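Local coordinates for acyl-CoA Binding Protein (PDB 3FP5) that probably binds long-chain acyl-CoA esters and carries them within the cell, as other acyl-CoA binding proteins do in fatty acid metabolism, at residues S1-S4 / K5-D9; K79-E82 / K83-I87; S49-G52 / L53-T57. All coordinates share one frame; numbering follows the deposited sequence.

Contact 1 (S1-S4 / K5-D9); sequences SHMS and KAKFD. With ZN (zinc ion), chain B.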
ATOM      1  N   SER A   1      12.129   8.912  -7.336  1.00 44.82           N
ATOM      2  CA  SER A   1      11.406  10.162  -7.559  1.00 46.27           C
ATOM      3  C   SER A   1      10.677  10.644  -6.303  1.00 34.89           C
ATOM      4  O   SER A   1      10.237   9.848  -5.472  1.00 37.38           O
ATOM      5  CB  SER A   1      10.407  10.016  -8.715  1.00 53.87           C
ATOM      6  OG  SER A   1      11.065   9.916  -9.967  1.00 57.61           O
ATOM      7  N   HIS A   2      10.547  11.959  -6.188  1.00 28.88           N
ATOM      8  CA  HIS A   2       9.866  12.595  -5.071  1.00 22.78           C
ATOM      9  C   HIS A   2       8.411  12.144  -4.959  1.00 23.94           C
ATOM     10  O   HIS A   2       7.676  12.139  -5.944  1.00 25.77           O
ATOM     11  CB  HIS A   2       9.919  14.113  -5.242  1.00 21.74           C
ATOM     12  CG  HIS A   2       9.123  14.876  -4.226  1.00 25.81           C
ATOM     13  ND1 HIS A   2       9.573  15.096  -2.941  1.00 19.88           N
ATOM     14  CD2 HIS A   2       7.923  15.495  -4.315  1.00 28.06           C
ATOM     15  CE1 HIS A   2       8.674  15.804  -2.277  1.00 26.44           C
ATOM     16  NE2 HIS A   2       7.666  16.061  -3.089  1.00 29.11           N
ATOM     17  N   MET A   3       8.006  11.766  -3.753  1.00 17.31           N
ATOM     18  CA  MET A   3       6.593  11.533  -3.473  1.00 15.85           C
ATOM     19  C   MET A   3       6.259  12.203  -2.151  1.00 16.99           C
ATOM     20  O   MET A   3       6.960  12.008  -1.162  1.00 16.44           O
ATOM     21  CB  MET A   3       6.283  10.037  -3.396  1.00 16.18           C
ATOM     22  CG  MET A   3       4.795   9.733  -3.197  1.00 12.58           C
ATOM     23  SD  MET A   3       3.789  10.338  -4.566  1.00 16.34           S
ATOM     24  CE  MET A   3       4.331   9.289  -5.906  1.00 16.78           C
ATOM     25  N   SER A   4       5.184  12.984  -2.139  1.00 16.39           N
ATOM     26  CA  SER A   4       4.763  13.700  -0.939  1.00 15.17           C
ATOM     27  C   SER A   4       3.969  12.827   0.025  1.00 14.02           C
ATOM     28  O   SER A   4       3.279  11.889  -0.385  1.00 14.54           O
ATOM     29  CB  SER A   4       3.906  14.908  -1.319  1.00 14.47           C
ATOM     30  OG  SER A   4       2.644  14.490  -1.832  1.00 14.40           O
ATOM     31  N   LYS A   5       4.045  13.159   1.310  1.00 14.51           N
ATOM     32  CA  LYS A   5       3.219  12.484   2.301  1.00 14.23           C
ATOM     33  C   LYS A   5       1.742  12.655   1.942  1.00 12.81           C
ATOM     34  O   LYS A   5       0.950  11.750   2.156  1.00 13.24           O
ATOM     35  CB  LYS A   5       3.469  13.031   3.702  1.00 15.16           C
ATOM     36  CG  LYS A   5       2.726  12.273   4.799  1.00 16.76           C
ATOM     37  CD  LYS A   5       3.069  12.830   6.167  1.00 21.19           C
ATOM     38  CE  LYS A   5       2.389  12.046   7.275  1.00 26.56           C
ATOM     39  NZ  LYS A   5       0.918  12.286   7.329  1.00 26.01           N
ATOM     40  N   ALA A   6       1.384  13.812   1.390  1.00 12.85           N
ATOM     41  CA  ALA A   6      -0.017  14.083   1.053  1.00 14.03           C
ATOM     42  C   ALA A   6      -0.547  13.087   0.024  1.00 12.53           C
ATOM     43  O   ALA A   6      -1.680  12.588   0.142  1.00 12.66           O
ATOM     44  CB  ALA A   6      -0.176  15.512   0.540  1.00 14.49           C
ATOM     45  N   LYS A   7       0.257  12.804  -1.000  1.00 10.93           N
ATOM     46  CA  LYS A   7      -0.186  11.844  -2.007  1.00 12.13           C
ATOM     47  C   LYS A   7      -0.258  10.426  -1.420  1.00 10.68           C
ATOM     48  O   LYS A   7      -1.179   9.655  -1.722  1.00 11.38           O
ATOM     49  CB  LYS A   7       0.701  11.890  -3.248  1.00 12.68           C
ATOM     50  CG  LYS A   7       0.421  13.109  -4.136  1.00 14.37           C
ATOM     51  CD  LYS A   7       1.215  13.030  -5.419  1.00 17.79           C
ATOM     52  CE  LYS A   7       1.169  14.351  -6.177  1.00 18.87           C
ATOM     53  NZ  LYS A   7      -0.216  14.738  -6.572  1.00 20.84           N
ATOM     54  N   PHE A   8       0.706  10.081  -0.571  1.00 10.15           N
ATOM     55  CA  PHE A   8       0.632   8.821   0.168  1.00 10.04           C
ATOM     56  C   PHE A   8      -0.652   8.744   0.994  1.00 11.40           C
ATOM     57  O   PHE A   8      -1.366   7.744   0.947  1.00 11.17           O
ATOM     58  CB  PHE A   8       1.859   8.674   1.078  1.00  8.91           C
ATOM     59  CG  PHE A   8       1.759   7.534   2.056  1.00  9.15           C
ATOM     60  CD1 PHE A   8       1.923   6.223   1.628  1.00  9.48           C
ATOM     61  CD2 PHE A   8       1.478   7.775   3.401  1.00 10.94           C
ATOM     62  CE1 PHE A   8       1.835   5.154   2.535  1.00 13.42           C
ATOM     63  CE2 PHE A   8       1.374   6.712   4.321  1.00 11.55           C
ATOM     64  CZ  PHE A   8       1.560   5.403   3.890  1.00 11.58           C
ATOM     65  N   ASP A   9      -0.958   9.799   1.743  1.00 10.25           N
ATOM     66  CA  ASP A   9      -2.133   9.766   2.615  1.00 10.65           C
ATOM     67  C   ASP A   9      -3.424   9.621   1.785  1.00 10.39           C
ATOM     68  O   ASP A   9      -4.340   8.888   2.162  1.00 11.88           O
ATOM     69  CB  ASP A   9      -2.179  11.005   3.512  1.00 14.30           C
ATOM     70  CG  ASP A   9      -1.080  11.004   4.585  1.00 16.58           C
ATOM     71  OD1 ASP A   9      -0.503   9.938   4.859  1.00 17.02           O
ATOM     72  OD2 ASP A   9      -0.819  12.068   5.167  1.00 21.41           O
TER
HETATM   73 ZN    ZN B 107      11.305  14.116  -2.149  1.00 23.16          ZN
HETATM   74  O   HOH W   1       9.932  13.793  -0.568  1.00 20.74           O
HETATM   75  O   HOH W   2      12.764  13.660  -3.720  1.00 23.09           O

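Contact 2 (K79-E82 / K83-I87); sequences KYVE and KLLEI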
ATOM      1  N   LYS A  79       6.477   3.892  -3.532  1.00 13.82           N
ATOM      2  CA  LYS A  79       6.098   2.534  -3.887  1.00 12.74           C
ATOM      3  C   LYS A  79       4.610   2.271  -3.643  1.00 13.06           C
ATOM      4  O   LYS A  79       3.950   1.605  -4.441  1.00 15.64           O
ATOM      5  CB  LYS A  79       6.951   1.534  -3.099  1.00 12.50           C
ATOM      6  CG  LYS A  79       8.418   1.537  -3.517  1.00 17.89           C
ATOM      7  CD  LYS A  79       8.533   1.319  -5.014  1.00 27.01           C
ATOM      8  CE  LYS A  79       9.986   1.193  -5.453  1.00 33.94           C
ATOM      9  NZ  LYS A  79      10.099   1.098  -6.938  1.00 34.40           N
ATOM     10  N   TYR A  80       4.093   2.789  -2.534  1.00 10.53           N
ATOM     11  CA  TYR A  80       2.690   2.599  -2.175  1.00 10.72           C
ATOM     12  C   TYR A  80       1.792   3.298  -3.205  1.00 11.66           C
ATOM     13  O   TYR A  80       0.873   2.689  -3.783  1.00 11.34           O
ATOM     14  CB  TYR A  80       2.434   3.144  -0.760  1.00 11.07           C
ATOM     15  CG  TYR A  80       1.073   2.801  -0.196  1.00 13.34           C
ATOM     16  CD1 TYR A  80       0.915   1.810   0.776  1.00 11.31           C
ATOM     17  CD2 TYR A  80      -0.064   3.472  -0.635  1.00 13.11           C
ATOM     18  CE1 TYR A  80      -0.357   1.503   1.287  1.00 13.72           C
ATOM     19  CE2 TYR A  80      -1.322   3.173  -0.130  1.00 12.31           C
ATOM     20  CZ  TYR A  80      -1.467   2.191   0.823  1.00 15.73           C
ATOM     21  OH  TYR A  80      -2.737   1.917   1.301  1.00 13.38           O
ATOM     22  N   VAL A  81       2.065   4.579  -3.442  1.00  9.39           N
ATOM     23  CA  VAL A  81       1.273   5.347  -4.410  1.00 10.81           C
ATOM     24  C   VAL A  81       1.340   4.714  -5.801  1.00 16.26           C
ATOM     25  O   VAL A  81       0.317   4.507  -6.467  1.00 12.84           O
ATOM     26  CB  VAL A  81       1.724   6.825  -4.470  1.00  9.10           C
ATOM     27  CG1 VAL A  81       1.072   7.545  -5.672  1.00 13.11           C
ATOM     28  CG2 VAL A  81       1.402   7.526  -3.150  1.00 11.26           C
ATOM     29  N   GLU A  82       2.549   4.390  -6.240  1.00 14.19           N
ATOM     30  CA  GLU A  82       2.721   3.792  -7.554  1.00 15.03           C
ATOM     31  C   GLU A  82       1.995   2.453  -7.726  1.00 14.80           C
ATOM     32  O   GLU A  82       1.447   2.180  -8.800  1.00 16.67           O
ATOM     33  CB  GLU A  82       4.208   3.664  -7.880  1.00 15.49           C
ATOM     34  CG  GLU A  82       4.823   5.000  -8.239  1.00 20.03           C
ATOM     35  CD  GLU A  82       6.301   4.889  -8.531  1.00 26.40           C
ATOM     36  OE1 GLU A  82       6.871   3.795  -8.317  1.00 31.57           O
ATOM     37  OE2 GLU A  82       6.883   5.899  -8.975  1.00 30.35           O
ATOM     38  N   LYS A  83       1.971   1.626  -6.679  1.00 13.64           N
ATOM     39  CA  LYS A  83       1.235   0.368  -6.751  1.00 13.46           C
ATOM     40  C   LYS A  83      -0.262   0.623  -6.940  1.00 15.11           C
ATOM     41  O   LYS A  83      -0.926  -0.060  -7.724  1.00 14.80           O
ATOM     42  CB  LYS A  83       1.455  -0.482  -5.499  1.00 15.98           C
ATOM     43  CG  LYS A  83       0.670  -1.798  -5.503  1.00 15.97           C
ATOM     44  CD  LYS A  83       1.010  -2.625  -6.729  1.00 15.22           C
ATOM     45  CE  LYS A  83       2.440  -3.149  -6.646  1.00 16.78           C
ATOM     46  NZ  LYS A  83       2.771  -4.018  -7.801  1.00 20.29           N
ATOM     47  N   LEU A  84      -0.796   1.600  -6.218  1.00 12.42           N
ATOM     48  CA  LEU A  84      -2.209   1.933  -6.373  1.00 14.08           C
ATOM     49  C   LEU A  84      -2.471   2.458  -7.789  1.00 11.83           C
ATOM     50  O   LEU A  84      -3.458   2.076  -8.438  1.00 12.69           O
ATOM     51  CB  LEU A  84      -2.639   2.968  -5.328  1.00 14.29           C
ATOM     52  CG  LEU A  84      -4.087   3.442  -5.470  1.00 12.38           C
ATOM     53  CD1 LEU A  84      -5.065   2.247  -5.405  1.00 14.36           C
ATOM     54  CD2 LEU A  84      -4.414   4.471  -4.399  1.00 13.40           C
ATOM     55  N   LEU A  85      -1.595   3.331  -8.283  1.00 12.76           N
ATOM     56  CA  LEU A  85      -1.782   3.846  -9.645  1.00 13.96           C
ATOM     57  C   LEU A  85      -1.759   2.720 -10.677  1.00 16.36           C
ATOM     58  O   LEU A  85      -2.570   2.703 -11.606  1.00 15.66           O
ATOM     59  CB  LEU A  85      -0.744   4.918  -9.988  1.00 14.25           C
ATOM     60  CG  LEU A  85      -0.954   6.227  -9.227  1.00 13.68           C
ATOM     61  CD1 LEU A  85       0.183   7.199  -9.476  1.00 17.84           C
ATOM     62  CD2 LEU A  85      -2.291   6.849  -9.622  1.00 17.42           C
ATOM     63  N   GLU A  86      -0.837   1.780 -10.502  1.00 17.20           N
ATOM     64  CA  GLU A  86      -0.742   0.611 -11.367  1.00 14.58           C
ATOM     65  C   GLU A  86      -2.084  -0.110 -11.389  1.00 16.73           C
ATOM     66  O   GLU A  86      -2.636  -0.398 -12.449  1.00 18.50           O
ATOM     67  CB  GLU A  86       0.347  -0.331 -10.848  1.00 14.30           C
ATOM     68  CG  GLU A  86       0.422  -1.658 -11.567  1.00 20.70           C
ATOM     69  CD  GLU A  86       1.421  -2.606 -10.926  1.00 29.08           C
ATOM     70  OE1 GLU A  86       2.104  -2.200  -9.957  1.00 28.50           O
ATOM     71  OE2 GLU A  86       1.517  -3.760 -11.390  1.00 31.44           O
ATOM     72  N   ILE A  87      -2.611  -0.374 -10.198  1.00 13.47           N
ATOM     73  CA  ILE A  87      -3.863  -1.107 -10.054  1.00 16.61           C
ATOM     74  C   ILE A  87      -5.046  -0.354 -10.668  1.00 15.88           C
ATOM     75  O   ILE A  87      -5.901  -0.959 -11.319  1.00 18.20           O
ATOM     76  CB  ILE A  87      -4.144  -1.432  -8.572  1.00 15.49           C
ATOM     77  CG1 ILE A  87      -3.217  -2.547  -8.102  1.00 15.82           C
ATOM     78  CG2 ILE A  87      -5.604  -1.818  -8.365  1.00 19.36           C
ATOM     79  CD1 ILE A  87      -3.148  -2.691  -6.577  1.00 22.25           C
TER

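Contact 3 (S49-G52 / L53-T57); sequences SRPG and LMDFT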
ATOM      1  N   SER A  49       8.766  -8.530  17.203  0.50 15.82           N
ATOM      2  CA  SER A  49       9.216  -9.866  16.825  0.50 16.60           C
ATOM      3  C   SER A  49       8.170 -10.547  15.948  0.50 14.38           C
ATOM      4  O   SER A  49       6.996 -10.177  15.963  0.50 16.20           O
ATOM      5  CB  SER A  49       9.513 -10.722  18.063  0.50 21.52           C
ATOM      6  OG  SER A  49      10.744 -10.345  18.658  0.50 20.05           O
ATOM      7  N   ARG A  50       8.603 -11.534  15.174  1.00 18.38           N
ATOM      8  CA  ARG A  50       7.696 -12.248  14.288  1.00 17.18           C
ATOM      9  C   ARG A  50       6.650 -12.977  15.117  1.00 18.47           C
ATOM     10  O   ARG A  50       6.979 -13.587  16.136  1.00 19.63           O
ATOM     11  CB  ARG A  50       8.473 -13.246  13.437  1.00 17.07           C
ATOM     12  CG  ARG A  50       7.656 -13.932  12.357  1.00 18.33           C
ATOM     13  CD  ARG A  50       8.584 -14.728  11.462  1.00 18.21           C
ATOM     14  NE  ARG A  50       7.964 -15.170  10.213  1.00 18.93           N
ATOM     15  CZ  ARG A  50       7.561 -16.415   9.975  1.00 25.62           C
ATOM     16  NH1 ARG A  50       7.689 -17.349  10.914  1.00 25.02           N
ATOM     17  NH2 ARG A  50       7.027 -16.731   8.803  1.00 25.22           N
ATOM     18  N   PRO A  51       5.382 -12.909  14.691  1.00 16.84           N
ATOM     19  CA  PRO A  51       4.332 -13.656  15.390  1.00 15.92           C
ATOM     20  C   PRO A  51       4.595 -15.156  15.342  1.00 21.20           C
ATOM     21  O   PRO A  51       5.435 -15.612  14.559  1.00 16.46           O
ATOM     22  CB  PRO A  51       3.073 -13.332  14.575  1.00 17.11           C
ATOM     23  CG  PRO A  51       3.368 -12.047  13.914  1.00 18.90           C
ATOM     24  CD  PRO A  51       4.835 -12.023  13.647  1.00 18.33           C
ATOM     25  N   GLY A  52       3.864 -15.906  16.163  1.00 21.13           N
ATOM     26  CA  GLY A  52       3.990 -17.352  16.212  1.00 21.11           C
ATOM     27  C   GLY A  52       3.635 -18.031  14.901  1.00 19.43           C
ATOM     28  O   GLY A  52       2.976 -17.441  14.034  1.00 16.65           O
ATOM     29  N   LEU A  53       4.069 -19.278  14.761  1.00 16.70           N
ATOM     30  CA  LEU A  53       3.907 -20.019  13.509  1.00 17.30           C
ATOM     31  C   LEU A  53       2.441 -20.203  13.107  1.00 19.34           C
ATOM     32  O   LEU A  53       2.118 -20.322  11.925  1.00 21.56           O
ATOM     33  CB  LEU A  53       4.583 -21.385  13.622  1.00 21.68           C
ATOM     34  CG  LEU A  53       6.103 -21.334  13.822  1.00 24.11           C
ATOM     35  CD1 LEU A  53       6.670 -22.740  14.007  1.00 22.27           C
ATOM     36  CD2 LEU A  53       6.766 -20.621  12.652  1.00 28.54           C
ATOM     37  N   MET A  54       1.560 -20.236  14.096  1.00 19.02           N
ATOM     38  CA  MET A  54       0.157 -20.508  13.824  1.00 15.30           C
ATOM     39  C   MET A  54      -0.645 -19.222  13.595  1.00 16.69           C
ATOM     40  O   MET A  54      -1.855 -19.261  13.349  1.00 17.18           O
ATOM     41  CB  MET A  54      -0.446 -21.376  14.936  1.00 14.30           C
ATOM     42  CG  MET A  54       0.217 -22.752  15.071  1.00 18.69           C
ATOM     43  SD  MET A  54       0.117 -23.778  13.573  1.00 27.05           S
ATOM     44  CE  MET A  54      -1.463 -23.287  12.927  1.00 51.45           C
ATOM     45  N   ASP A  55       0.031 -18.080  13.662  0.50 13.70           N
ATOM     46  CA  ASP A  55      -0.607 -16.815  13.321  0.50 15.29           C
ATOM     47  C   ASP A  55      -0.347 -16.554  11.849  0.50 16.19           C
ATOM     48  O   ASP A  55       0.486 -15.722  11.498  0.50 16.87           O
ATOM     49  CB  ASP A  55      -0.050 -15.676  14.171  0.50 16.27           C
ATOM     50  CG  ASP A  55      -0.748 -14.353  13.910  0.50 11.25           C
ATOM     51  OD1 ASP A  55      -1.662 -14.294  13.055  0.50  9.57           O
ATOM     52  OD2 ASP A  55      -0.384 -13.365  14.576  0.50 12.90           O
ATOM     53  N   PHE A  56      -1.059 -17.284  10.994  1.00 16.29           N
ATOM     54  CA  PHE A  56      -0.787 -17.273   9.559  1.00 17.24           C
ATOM     55  C   PHE A  56      -0.837 -15.872   8.979  1.00 19.49           C
ATOM     56  O   PHE A  56       0.095 -15.433   8.290  1.00 18.25           O
ATOM     57  CB  PHE A  56      -1.759 -18.193   8.828  1.00 19.76           C
ATOM     58  CG  PHE A  56      -1.711 -19.606   9.302  1.00 20.83           C
ATOM     59  CD1 PHE A  56      -0.670 -20.433   8.931  1.00 27.57           C
ATOM     60  CD2 PHE A  56      -2.709 -20.109  10.124  1.00 20.92           C
ATOM     61  CE1 PHE A  56      -0.621 -21.740   9.364  1.00 32.27           C
ATOM     62  CE2 PHE A  56      -2.667 -21.415  10.560  1.00 25.89           C
ATOM     63  CZ  PHE A  56      -1.620 -22.232  10.180  1.00 28.39           C
ATOM     64  N   THR A  57      -1.913 -15.160   9.274  1.00 16.79           N
ATOM     65  CA  THR A  57      -2.074 -13.807   8.754  1.00 17.47           C
ATOM     66  C   THR A  57      -1.000 -12.869   9.300  1.00 18.96           C
ATOM     67  O   THR A  57      -0.346 -12.136   8.544  1.00 17.90           O
ATOM     68  CB  THR A  57      -3.456 -13.251   9.114  1.00 18.42           C
ATOM     69  OG1 THR A  57      -4.462 -14.058   8.486  1.00 22.45           O
ATOM     70  CG2 THR A  57      -3.588 -11.821   8.642  1.00 26.20           C
TER

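Contact 1 (S1-S4 / K5-D9)
This is the N-cap of helix 5-17, with Ser4 capping the first turn and Met3 packing on Lys7. Ser4 OG accepts from Lys7 N at 3.0 Å. The N-H points well at the oxygen, at 159°. OG sits between the backbone N and the carbonyl carbon (chi1 70°), which turns it over the start of the helix. Ser4 O takes the first full helical bond, from Phe8 N at 3.2 Å. The same OG lies 3.5 Å from Lys7 CG. Met3 SD rests 3.7 Å from Lys7 CB, and the two side chains cross at about a right angle. The Lys7 chain then runs on, and its NZ hydrogen-bonds to the backbone oxygens of Ile103, Glu104 and Ala106 at the C-terminal end of the protein. Along the first turn, Lys5 NZ forms a salt bridge with Asp9 OD2 at 2.8 Å, on the syn lone pair of that oxygen. Ahead of the cap, His2 ND1 binds the zinc ion at 2.1 Å. Two waters and Glu74 are the other ligands. Glu74 OE2 also accepts from Met3 N, so the metal site and the backbone before the cap are tied to helix 73-91. An alanine at Ser4 would remove OG, and Lys7 N would probably be left without its capping acceptor. The cap thus meets an amide of the first turn with a neutral hydroxyl, while the lysine charges are directed to the C-terminal backbone oxygens and to Asp9.

Contact 2 (K79-E82 / K83-I87)
Val81 and Leu85 make an i to i+4 side-chain contact along one turn of helix 73-91, part of the all-helical acyl-CoA binding fold. Val81 CG1 meets Leu85 CD1 at 3.9 Å. The two side chains lie side by side and point the same way. CG1 reaches its neighbour because it is anti to the backbone N (chi1 169°), while Leu85 CG lies beside its own backbone N. Leu85 CG also rests on Val81 O. Four successive backbone bonds hold this part of the helix. Lys83 N bonds to Lys79 O at 3.0 Å, and Leu84 N to Tyr80 O at 3.1 Å. Leu85 N meets Val81 O at 2.9 Å, almost in line with the carbonyl bond. Glu86 N completes the run at Glu82 O, also at 2.9 Å. Charged groups lie on another side of the helix. The Lys83 chain bends at chi2 and chi3 (57° and 69°), and this folds NZ round to Glu86 OE1 at 2.9 Å. NZ comes in on the syn side, but out of the carboxylate plane. Lys83 also makes a cation-pi contact with Tyr33, so its charge has a second partner. Glu82 OE2 turns back to Gln78. This part of the helix sits between three other helices: Tyr80 and Leu84 pack on helix 5-17, Ile87 and Lys79 touch helix 28-42, and Val81, Leu84 and Leu85 lie against helix 94-105.

Contact 3 (S49-G52 / L53-T57)
Pro51, just ahead of a tight turn, meets Asp55 at its end, with Pro51 CB against the carboxylate oxygen OD2. Pro51 CB is 3.5 Å from Asp55 OD2, and CG of the same ring is 4.0 Å from that oxygen. The two side chains cross obliquely, and both leave the backbone toward the opposing segment. Asp55 CG is anti to the backbone N (chi1 -176°), which brings the carboxylate back beside the proline ring. Asp55 is modelled in two conformers, so this account holds for one of them. Arg50 and Leu53 also run at a slant to each other. The Leu53 methyl CD2 approaches the guanidinium at its edge, near its plane, and stands 3.8 Å from Arg50 NH1. This is a loose contact of a methyl with a charged group. The Arg50 chain is extended from CG to NE, and NE forms a salt bridge with Asp63 of helix 56-66.

The backbone here forms a type I beta turn from Gly52 to Asp55, leading straight into helix 56-66. Asp55 N donates to Gly52 O at 3.0 Å. The donor stands above the carbonyl plane, 57° out of it, so the bond does not follow a lone pair. Asp55 is also the centre of an inverse gamma turn, closed by a weak bond from Phe56 N to Met54 O at 3.2 Å. The aspartate is the N-cap of the helix as well: OD1 accepts from Gly58 N, while OD2 is the oxygen beside Pro51. Within the beta turn, Leu53 O accepts a hydrogen bond from Lys59 NZ. Pro51 and Arg50 both touch Trp62 on the same helix.

Along the chain the order is contact 1, contact 3, contact 2. Contacts 1 and 2 adjoin, with centres about 11 Å apart, on helix 5-17 and helix 73-91. Val81 packs on Met3 and Phe8, and the Phe8 and Tyr80 rings meet edge-to-face, so the N-terminal helix is joined to helix 73-91. Contact 3 lies far off, where it sets the start of helix 56-66. Its centre is about 31 Å from that of contact 1 and 27 Å from that of contact 2, across the middle of the protein. Two of the three contacts cap helix starts, and contact 2 lies within a long, partly buried helix of this single-chain, all-helical protein.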